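Local coordinates for protein soluble inorganic pyrophosphatase (Toxoplasma gondii, PDB 5WRT) that probably hydrolyses inorganic diphosphate to orthophosphate in a magnesium-dependent reaction, at residues 87-92 with 188-193; 145-150 with 203-208. All coordinates share one frame; numbering follows the deposited sequence.

Interaction 1: 87-92 with 188-193; sequences STLYWN and REWFRW
W190 leaves helix 183-193 and pushes its indole against the end of strand 84-89 and the turn that follows, with S87, T88, L89, Y90 and W91 all touching it. CB is met by CZ3 of W91, where it lies at the edge of that indole, near its plane. CG sits anti to the backbone N (chi1 -161°), which sends the ring outward from the helix to the strand. On the pyrrole side CD1 of W190 meets CE2 of Y90 at 3.7 Å, the two ring planes nearly perpendicular. NE1 of W190 then gives the one hydrogen bond across the contact, to T88 O at 2.7 Å with an N-H...O angle of 149°. The bond is bent: the nitrogen stands above the carbonyl plane, and the oxygen lies somewhat off the indole plane. That oxygen also sits over the centre of the Y90 ring. Beyond NE1, CZ2 of W190 comes to 3.4 Å from S87 O, at the indole edge.

L89 covers one face of the indole. Its CD1 is 3.4 Å from the centroid of the six-membered ring, only 11° off the normal, a CH-pi contact. CD1 of L89 also reaches CZ of F191 at 4.4 Å. W91 turns an edge toward the W190 face in an offset edge-to-face pair, and Y194 stacks on W190 from outside the two segments.

The hydroxyls of S87 and Y90 are hydrogen-bonded reciprocally to Y90 and S87 of the second subunit, so the strand side of this contact also forms part of the dimer interface. The next helix residue, F191, has its side chain about 8 Å from a bound magnesium ion. Y90, W91 and W190 make a buried aromatic cluster, joining helix to strand corner in the pyrophosphatase fold.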
ATOM      1  N   SER A  87      -6.997   0.074  -2.231  1.00 28.41           N
ATOM      2  CA  SER A  87      -6.097   1.074  -1.683  1.00 26.92           C
ATOM      3  C   SER A  87      -5.850   2.164  -2.714  1.00 26.98           C
ATOM      4  O   SER A  87      -5.959   1.937  -3.922  1.00 27.64           O
ATOM      5  CB  SER A  87      -4.767   0.447  -1.256  1.00 27.48           C
ATOM      6  OG  SER A  87      -4.936  -0.349  -0.096  1.00 28.00           O
ATOM      7  N   THR A  88      -5.533   3.359  -2.221  1.00 26.28           N
ATOM      8  CA  THR A  88      -5.193   4.464  -3.105  1.00 27.08           C
ATOM      9  C   THR A  88      -3.819   4.244  -3.729  1.00 25.99           C
ATOM     10  O   THR A  88      -2.864   3.849  -3.053  1.00 25.67           O
ATOM     11  CB  THR A  88      -5.223   5.787  -2.337  1.00 28.22           C
ATOM     12  OG1 THR A  88      -6.562   6.063  -1.904  1.00 28.51           O
ATOM     13  CG2 THR A  88      -4.739   6.932  -3.208  1.00 26.16           C
ATOM     14  N   LEU A  89      -3.729   4.488  -5.036  1.00 24.84           N
ATOM     15  CA  LEU A  89      -2.454   4.445  -5.738  1.00 25.06           C
ATOM     16  C   LEU A  89      -1.749   5.787  -5.591  1.00 25.65           C
ATOM     17  O   LEU A  89      -2.336   6.838  -5.866  1.00 25.56           O
ATOM     18  CB  LEU A  89      -2.676   4.111  -7.213  1.00 23.48           C
ATOM     19  CG  LEU A  89      -1.497   3.583  -8.031  1.00 23.41           C
ATOM     20  CD1 LEU A  89      -0.646   2.621  -7.220  1.00 22.78           C
ATOM     21  CD2 LEU A  89      -2.018   2.900  -9.281  1.00 24.09           C
ATOM     22  N   TYR A  90      -0.489   5.754  -5.162  1.00 23.99           N
ATOM     23  CA  TYR A  90       0.244   6.966  -4.819  1.00 24.07           C
ATOM     24  C   TYR A  90       1.071   7.513  -5.974  1.00 24.61           C
ATOM     25  O   TYR A  90       1.902   8.400  -5.758  1.00 25.28           O
ATOM     26  CB  TYR A  90       1.155   6.711  -3.617  1.00 24.27           C
ATOM     27  CG  TYR A  90       0.443   6.082  -2.444  1.00 25.42           C
ATOM     28  CD1 TYR A  90      -0.543   6.775  -1.756  1.00 25.89           C
ATOM     29  CD2 TYR A  90       0.756   4.794  -2.024  1.00 23.92           C
ATOM     30  CE1 TYR A  90      -1.199   6.207  -0.685  1.00 25.50           C
ATOM     31  CE2 TYR A  90       0.105   4.216  -0.952  1.00 23.67           C
ATOM     32  CZ  TYR A  90      -0.872   4.929  -0.286  1.00 25.22           C
ATOM     33  OH  TYR A  90      -1.527   4.364   0.781  1.00 24.82           O
ATOM     34  N   TRP A  91       0.872   7.004  -7.187  1.00 23.59           N
ATOM     35  CA  TRP A  91       1.629   7.452  -8.345  1.00 23.81           C
ATOM     36  C   TRP A  91       0.733   7.430  -9.572  1.00 24.20           C
ATOM     37  O   TRP A  91      -0.218   6.647  -9.649  1.00 24.22           O
ATOM     38  CB  TRP A  91       2.869   6.574  -8.576  1.00 23.25           C
ATOM     39  CG  TRP A  91       3.702   6.389  -7.342  1.00 23.46           C
ATOM     40  CD1 TRP A  91       4.745   7.167  -6.932  1.00 23.75           C
ATOM     41  CD2 TRP A  91       3.546   5.370  -6.345  1.00 22.50           C
ATOM     42  NE1 TRP A  91       5.252   6.694  -5.746  1.00 23.82           N
ATOM     43  CE2 TRP A  91       4.533   5.590  -5.365  1.00 24.23           C
ATOM     44  CE3 TRP A  91       2.669   4.292  -6.189  1.00 21.87           C
ATOM     45  CZ2 TRP A  91       4.669   4.771  -4.245  1.00 25.42           C
ATOM     46  CZ3 TRP A  91       2.806   3.480  -5.076  1.00 22.52           C
ATOM     47  CH2 TRP A  91       3.798   3.723  -4.119  1.00 23.03           C
ATOM     48  N   ASN A  92       1.033   8.310 -10.525  1.00 23.30           N
ATOM     49  CA  ASN A  92       0.345   8.274 -11.808  1.00 24.07           C
ATOM     50  C   ASN A  92       0.583   6.929 -12.482  1.00 23.87           C
ATOM     51  O   ASN A  92       1.707   6.421 -12.515  1.00 22.93           O
ATOM     52  CB  ASN A  92       0.822   9.414 -12.705  1.00 26.04           C
ATOM     53  CG  ASN A  92       0.628  10.773 -12.065  1.00 27.54           C
ATOM     54  OD1 ASN A  92      -0.499  11.244 -11.911  1.00 28.52           O
ATOM     55  ND2 ASN A  92       1.729  11.409 -11.682  1.00 26.50           N
ATOM     56  N   ARG A 188       6.670  -1.619  -5.236  1.00 23.73           N
ATOM     57  CA  ARG A 188       6.690  -3.077  -5.146  1.00 23.69           C
ATOM     58  C   ARG A 188       5.706  -3.579  -4.097  1.00 23.14           C
ATOM     59  O   ARG A 188       4.941  -4.517  -4.345  1.00 22.84           O
ATOM     60  CB  ARG A 188       8.101  -3.576  -4.828  1.00 23.71           C
ATOM     61  CG  ARG A 188       8.176  -5.095  -4.675  1.00 24.13           C
ATOM     62  CD  ARG A 188       9.606  -5.594  -4.512  1.00 26.46           C
ATOM     63  NE  ARG A 188      10.438  -4.616  -3.823  1.00 28.14           N
ATOM     64  CZ  ARG A 188      11.610  -4.179  -4.271  1.00 28.98           C
ATOM     65  NH1 ARG A 188      12.108  -4.644  -5.409  1.00 26.04           N
ATOM     66  NH2 ARG A 188      12.288  -3.280  -3.572  1.00 28.80           N
ATOM     67  N   GLU A 189       5.714  -2.964  -2.912  1.00 23.57           N
ATOM     68  CA  GLU A 189       4.829  -3.424  -1.849  1.00 24.35           C
ATOM     69  C   GLU A 189       3.372  -3.105  -2.157  1.00 23.92           C
ATOM     70  O   GLU A 189       2.477  -3.847  -1.738  1.00 24.16           O
ATOM     71  CB  GLU A 189       5.240  -2.804  -0.514  1.00 23.50           C
ATOM     72  CG  GLU A 189       6.618  -3.239  -0.024  1.00 25.08           C
ATOM     73  CD  GLU A 189       6.838  -4.741  -0.102  1.00 25.95           C
ATOM     74  OE1 GLU A 189       5.902  -5.509   0.211  1.00 25.01           O
ATOM     75  OE2 GLU A 189       7.953  -5.155  -0.485  1.00 28.00           O
ATOM     76  N   TRP A 190       3.116  -2.017  -2.886  1.00 24.16           N
ATOM     77  CA  TRP A 190       1.746  -1.691  -3.265  1.00 23.11           C
ATOM     78  C   TRP A 190       1.149  -2.787  -4.137  1.00 23.84           C
ATOM     79  O   TRP A 190       0.059  -3.298  -3.855  1.00 23.89           O
ATOM     80  CB  TRP A 190       1.703  -0.345  -3.992  1.00 23.27           C
ATOM     81  CG  TRP A 190       0.337   0.272  -4.013  1.00 23.92           C
ATOM     82  CD1 TRP A 190      -0.136   1.241  -3.176  1.00 22.73           C
ATOM     83  CD2 TRP A 190      -0.739  -0.047  -4.905  1.00 22.66           C
ATOM     84  NE1 TRP A 190      -1.435   1.549  -3.494  1.00 24.60           N
ATOM     85  CE2 TRP A 190      -1.831   0.772  -4.551  1.00 24.39           C
ATOM     86  CE3 TRP A 190      -0.886  -0.942  -5.969  1.00 22.95           C
ATOM     87  CZ2 TRP A 190      -3.052   0.722  -5.224  1.00 23.00           C
ATOM     88  CZ3 TRP A 190      -2.099  -0.989  -6.635  1.00 24.04           C
ATOM     89  CH2 TRP A 190      -3.165  -0.163  -6.260  1.00 23.54           C
ATOM     90  N   PHE A 191       1.857  -3.170  -5.198  1.00 23.11           N
ATOM     91  CA  PHE A 191       1.341  -4.183  -6.109  1.00 24.00           C
ATOM     92  C   PHE A 191       1.465  -5.597  -5.556  1.00 26.29           C
ATOM     93  O   PHE A 191       0.793  -6.501  -6.060  1.00 26.78           O
ATOM     94  CB  PHE A 191       2.041  -4.068  -7.463  1.00 24.18           C
ATOM     95  CG  PHE A 191       1.550  -2.914  -8.288  1.00 24.47           C
ATOM     96  CD1 PHE A 191       0.337  -2.993  -8.955  1.00 24.67           C
ATOM     97  CD2 PHE A 191       2.281  -1.741  -8.374  1.00 22.72           C
ATOM     98  CE1 PHE A 191      -0.128  -1.930  -9.707  1.00 24.96           C
ATOM     99  CE2 PHE A 191       1.819  -0.673  -9.124  1.00 24.31           C
ATOM    100  CZ  PHE A 191       0.613  -0.768  -9.791  1.00 22.67           C
ATOM    101  N   ARG A 192       2.295  -5.807  -4.533  1.00 24.49           N
ATOM    102  CA  ARG A 192       2.345  -7.119  -3.896  1.00 26.00           C
ATOM    103  C   ARG A 192       1.093  -7.379  -3.066  1.00 27.41           C
ATOM    104  O   ARG A 192       0.585  -8.505  -3.035  1.00 27.99           O
ATOM    105  CB  ARG A 192       3.593  -7.245  -3.020  1.00 25.48           C
ATOM    106  CG  ARG A 192       3.857  -8.667  -2.533  1.00 26.24           C
ATOM    107  CD  ARG A 192       4.503  -8.691  -1.154  1.00 25.16           C
ATOM    108  NE  ARG A 192       5.798  -8.019  -1.131  1.00 27.53           N
ATOM    109  CZ  ARG A 192       6.950  -8.599  -1.459  1.00 27.72           C
ATOM    110  NH1 ARG A 192       6.974  -9.871  -1.836  1.00 26.56           N
ATOM    111  NH2 ARG A 192       8.079  -7.905  -1.406  1.00 25.24           N
ATOM    112  N   TRP A 193       0.573  -6.347  -2.399  1.00 25.19           N
ATOM    113  CA  TRP A 193      -0.445  -6.518  -1.373  1.00 25.92           C
ATOM    114  C   TRP A 193      -1.843  -6.070  -1.785  1.00 26.29           C
ATOM    115  O   TRP A 193      -2.803  -6.403  -1.083  1.00 27.84           O
ATOM    116  CB  TRP A 193      -0.037  -5.754  -0.102  1.00 24.93           C
ATOM    117  CG  TRP A 193       1.133  -6.354   0.620  1.00 25.70           C
ATOM    118  CD1 TRP A 193       2.433  -5.940   0.563  1.00 24.99           C
ATOM    119  CD2 TRP A 193       1.106  -7.471   1.518  1.00 26.97           C
ATOM    120  NE1 TRP A 193       3.219  -6.734   1.363  1.00 25.08           N
ATOM    121  CE2 TRP A 193       2.428  -7.682   1.962  1.00 26.61           C
ATOM    122  CE3 TRP A 193       0.095  -8.315   1.988  1.00 27.80           C
ATOM    123  CZ2 TRP A 193       2.764  -8.700   2.851  1.00 27.10           C
ATOM    124  CZ3 TRP A 193       0.431  -9.325   2.870  1.00 29.35           C
ATOM    125  CH2 TRP A 193       1.754  -9.509   3.293  1.00 28.18           C
TER

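Interaction 2: 145-150 with 203-208; sequences LAMIDG and NQFGHD
M147 and F205 face each other as an antiparallel non-hydrogen-bonded pair, their CA atoms 4.3 Å apart, and they form the dense side of the contact. CE2 of F205 lies 3.5 Å from CB of M147 and also touches its CG, while CB of L145 packs against the same ring carbon. M147 runs from the backbone with CG anti to N (chi1 -163°), and an extended second torsion carries its SD to within 3.7 Å of ND2 of N203; the bend at the third torsion turns only CE. That amide nitrogen is held by F191 O. From helix 183-193, R188 and R192 also touch F205, and F191 touches M147.

The backbones are tied by G206 N to A146 O and by I148 N to Q204 O, both 2.7 Å. The return bond from Q204 N to I148 O is weak at 3.4 Å.

The contact is looser on the face of I148 and Q204, where Q204 is exposed and the two CB atoms are 4.4 Å apart, and toward its ends. D149 is partly exposed and turns its carboxylate to K195 in a salt bridge. Water takes over from direct bonding at both ends: one molecule links A146 N to G206 O, another G150 N to N203 OD1. H207 adds only a ring edge, CD2, against CB of A146.

The two segments pair strands 136-149 and 204-212 at a margin of the curled beta-sheet of the pyrophosphatase fold, where M147 lies directly beside the magnesium ligand D154.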
ATOM      1  N   LEU A 145       9.407  -3.794 -12.505  1.00 21.77           N
ATOM      2  CA  LEU A 145       9.178  -4.864 -11.543  1.00 22.31           C
ATOM      3  C   LEU A 145       8.368  -5.960 -12.223  1.00 22.22           C
ATOM      4  O   LEU A 145       7.369  -5.673 -12.889  1.00 22.97           O
ATOM      5  CB  LEU A 145       8.438  -4.343 -10.310  1.00 21.12           C
ATOM      6  CG  LEU A 145       9.218  -3.420  -9.374  1.00 21.16           C
ATOM      7  CD1 LEU A 145       8.270  -2.540  -8.576  1.00 20.77           C
ATOM      8  CD2 LEU A 145      10.100  -4.236  -8.446  1.00 21.79           C
ATOM      9  N   ALA A 146       8.801  -7.209 -12.057  1.00 22.93           N
ATOM     10  CA  ALA A 146       8.168  -8.346 -12.726  1.00 24.64           C
ATOM     11  C   ALA A 146       7.183  -8.998 -11.761  1.00 26.49           C
ATOM     12  O   ALA A 146       7.450 -10.041 -11.165  1.00 28.36           O
ATOM     13  CB  ALA A 146       9.220  -9.337 -13.210  1.00 26.22           C
ATOM     14  N   MET A 147       6.018  -8.374 -11.622  1.00 27.55           N
ATOM     15  CA  MET A 147       4.985  -8.914 -10.752  1.00 28.94           C
ATOM     16  C   MET A 147       4.321 -10.117 -11.416  1.00 30.24           C
ATOM     17  O   MET A 147       4.067 -10.118 -12.624  1.00 29.38           O
ATOM     18  CB  MET A 147       3.960  -7.831 -10.408  1.00 27.61           C
ATOM     19  CG  MET A 147       3.083  -8.159  -9.207  1.00 31.71           C
ATOM     20  SD  MET A 147       1.482  -7.328  -9.200  1.00 35.59           S
ATOM     21  CE  MET A 147       0.653  -8.133 -10.557  1.00 31.64           C
ATOM     22  N   ILE A 148       4.059 -11.149 -10.619  1.00 28.49           N
ATOM     23  CA  ILE A 148       3.376 -12.356 -11.068  1.00 32.13           C
ATOM     24  C   ILE A 148       2.009 -12.402 -10.399  1.00 33.54           C
ATOM     25  O   ILE A 148       1.911 -12.580  -9.179  1.00 32.27           O
ATOM     26  CB  ILE A 148       4.185 -13.622 -10.757  1.00 33.63           C
ATOM     27  CG1 ILE A 148       5.608 -13.497 -11.303  1.00 32.83           C
ATOM     28  CG2 ILE A 148       3.500 -14.846 -11.343  1.00 34.06           C
ATOM     29  CD1 ILE A 148       5.669 -13.287 -12.797  1.00 31.89           C
ATOM     30  N   ASP A 149       0.953 -12.240 -11.194  1.00 38.09           N
ATOM     31  CA  ASP A 149      -0.424 -12.249 -10.705  1.00 38.85           C
ATOM     32  C   ASP A 149      -1.090 -13.527 -11.201  1.00 42.27           C
ATOM     33  O   ASP A 149      -1.584 -13.579 -12.331  1.00 42.04           O
ATOM     34  CB  ASP A 149      -1.184 -11.014 -11.182  1.00 39.95           C
ATOM     35  CG  ASP A 149      -2.491 -10.800 -10.432  1.00 42.20           C
ATOM     36  OD1 ASP A 149      -3.049 -11.781  -9.894  1.00 42.62           O
ATOM     37  OD2 ASP A 149      -2.959  -9.643 -10.379  1.00 39.53           O
ATOM     38  N   GLY A 150      -1.108 -14.550 -10.349  1.00 42.99           N
ATOM     39  CA  GLY A 150      -1.720 -15.823 -10.684  1.00 43.45           C
ATOM     40  C   GLY A 150      -1.248 -16.412 -11.996  1.00 41.93           C
ATOM     41  O   GLY A 150      -2.044 -16.587 -12.924  1.00 41.24           O
ATOM     42  N   ASN A 203       0.760 -11.268  -4.201  1.00 31.64           N
ATOM     43  CA  ASN A 203       1.447 -11.469  -5.466  1.00 32.37           C
ATOM     44  C   ASN A 203       2.929 -11.749  -5.234  1.00 31.31           C
ATOM     45  O   ASN A 203       3.492 -11.450  -4.178  1.00 30.13           O
ATOM     46  CB  ASN A 203       1.280 -10.247  -6.370  1.00 31.02           C
ATOM     47  CG  ASN A 203      -0.163 -10.008  -6.771  1.00 33.60           C
ATOM     48  OD1 ASN A 203      -0.830 -10.899  -7.300  1.00 35.48           O
ATOM     49  ND2 ASN A 203      -0.651  -8.796  -6.529  1.00 31.74           N
ATOM     50  N   GLN A 204       3.559 -12.332  -6.245  1.00 31.45           N
ATOM     51  CA  GLN A 204       4.989 -12.591  -6.241  1.00 33.14           C
ATOM     52  C   GLN A 204       5.673 -11.709  -7.276  1.00 30.17           C
ATOM     53  O   GLN A 204       5.026 -11.045  -8.091  1.00 29.65           O
ATOM     54  CB  GLN A 204       5.284 -14.069  -6.522  1.00 32.88           C
ATOM     55  CG  GLN A 204       4.496 -15.044  -5.667  1.00 36.55           C
ATOM     56  CD  GLN A 204       4.683 -16.479  -6.116  1.00 40.24           C
ATOM     57  OE1 GLN A 204       5.319 -17.278  -5.429  1.00 43.13           O
ATOM     58  NE2 GLN A 204       4.136 -16.811  -7.280  1.00 39.90           N
ATOM     59  N   PHE A 205       7.000 -11.708  -7.233  1.00 29.14           N
ATOM     60  CA  PHE A 205       7.807 -10.967  -8.190  1.00 28.84           C
ATOM     61  C   PHE A 205       8.901 -11.868  -8.735  1.00 30.74           C
ATOM     62  O   PHE A 205       9.575 -12.566  -7.972  1.00 33.01           O
ATOM     63  CB  PHE A 205       8.423  -9.716  -7.553  1.00 27.61           C
ATOM     64  CG  PHE A 205       7.418  -8.654  -7.217  1.00 28.48           C
ATOM     65  CD1 PHE A 205       6.820  -8.618  -5.968  1.00 28.53           C
ATOM     66  CD2 PHE A 205       7.066  -7.694  -8.153  1.00 27.46           C
ATOM     67  CE1 PHE A 205       5.889  -7.642  -5.658  1.00 26.69           C
ATOM     68  CE2 PHE A 205       6.134  -6.717  -7.849  1.00 26.94           C
ATOM     69  CZ  PHE A 205       5.545  -6.692  -6.599  1.00 25.45           C
ATOM     70  N   GLY A 206       9.066 -11.858 -10.053  1.00 30.92           N
ATOM     71  CA  GLY A 206      10.161 -12.564 -10.676  1.00 30.06           C
ATOM     72  C   GLY A 206      11.476 -11.841 -10.445  1.00 30.71           C
ATOM     73  O   GLY A 206      11.543 -10.765  -9.849  1.00 28.97           O
ATOM     74  N   HIS A 207      12.550 -12.465 -10.931  1.00 30.85           N
ATOM     75  CA  HIS A 207      13.902 -11.909 -10.827  1.00 30.52           C
ATOM     76  C   HIS A 207      14.265 -11.586  -9.380  1.00 29.63           C
ATOM     77  O   HIS A 207      14.918 -10.580  -9.091  1.00 29.69           O
ATOM     78  CB  HIS A 207      14.060 -10.670 -11.714  1.00 29.69           C
ATOM     79  CG  HIS A 207      13.914 -10.950 -13.178  1.00 32.02           C
ATOM     80  ND1 HIS A 207      14.971 -11.346 -13.970  1.00 32.02           N
ATOM     81  CD2 HIS A 207      12.836 -10.885 -13.997  1.00 30.90           C
ATOM     82  CE1 HIS A 207      14.550 -11.518 -15.210  1.00 34.59           C
ATOM     83  NE2 HIS A 207      13.259 -11.245 -15.253  1.00 32.50           N
ATOM     84  N   ASP A 208      13.827 -12.447  -8.458  1.00 31.24           N
ATOM     85  CA  ASP A 208      14.114 -12.296  -7.029  1.00 32.24           C
ATOM     86  C   ASP A 208      13.642 -10.942  -6.500  1.00 29.60           C
ATOM     87  O   ASP A 208      14.289 -10.331  -5.646  1.00 29.06           O
ATOM     88  CB  ASP A 208      15.602 -12.508  -6.737  1.00 33.66           C
ATOM     89  CG  ASP A 208      16.070 -13.911  -7.083  1.00 39.94           C
ATOM     90  OD1 ASP A 208      15.302 -14.872  -6.855  1.00 39.41           O
ATOM     91  OD2 ASP A 208      17.207 -14.053  -7.584  1.00 40.31           O
TER
HETATM   92  O   HOH W   1      10.821  -8.134 -10.308  1.00 22.94           O
HETATM   93  O   HOH W   2      -1.308 -14.036  -7.355  1.00 39.36           O

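In the fold
The segments alternate along the chain: 87-92, 145-150, 188-193, then 203-208, so the two contacts interlock. Their centres are about 14 Å apart, and helix 183-193 bridges them, touching strand 84-89 as well as strands 136-149 and 204-212. The junction is direct: besides the side-chain contacts, R192 O to N203 N is a probable backbone hydrogen bond. Interaction 1 also reaches the second subunit; interaction 2 stays within one chain. Together they set the helix between the dimer interface and the curled sheet, with F191 and M147 each close to D154, which binds magnesium together with D117 and D122.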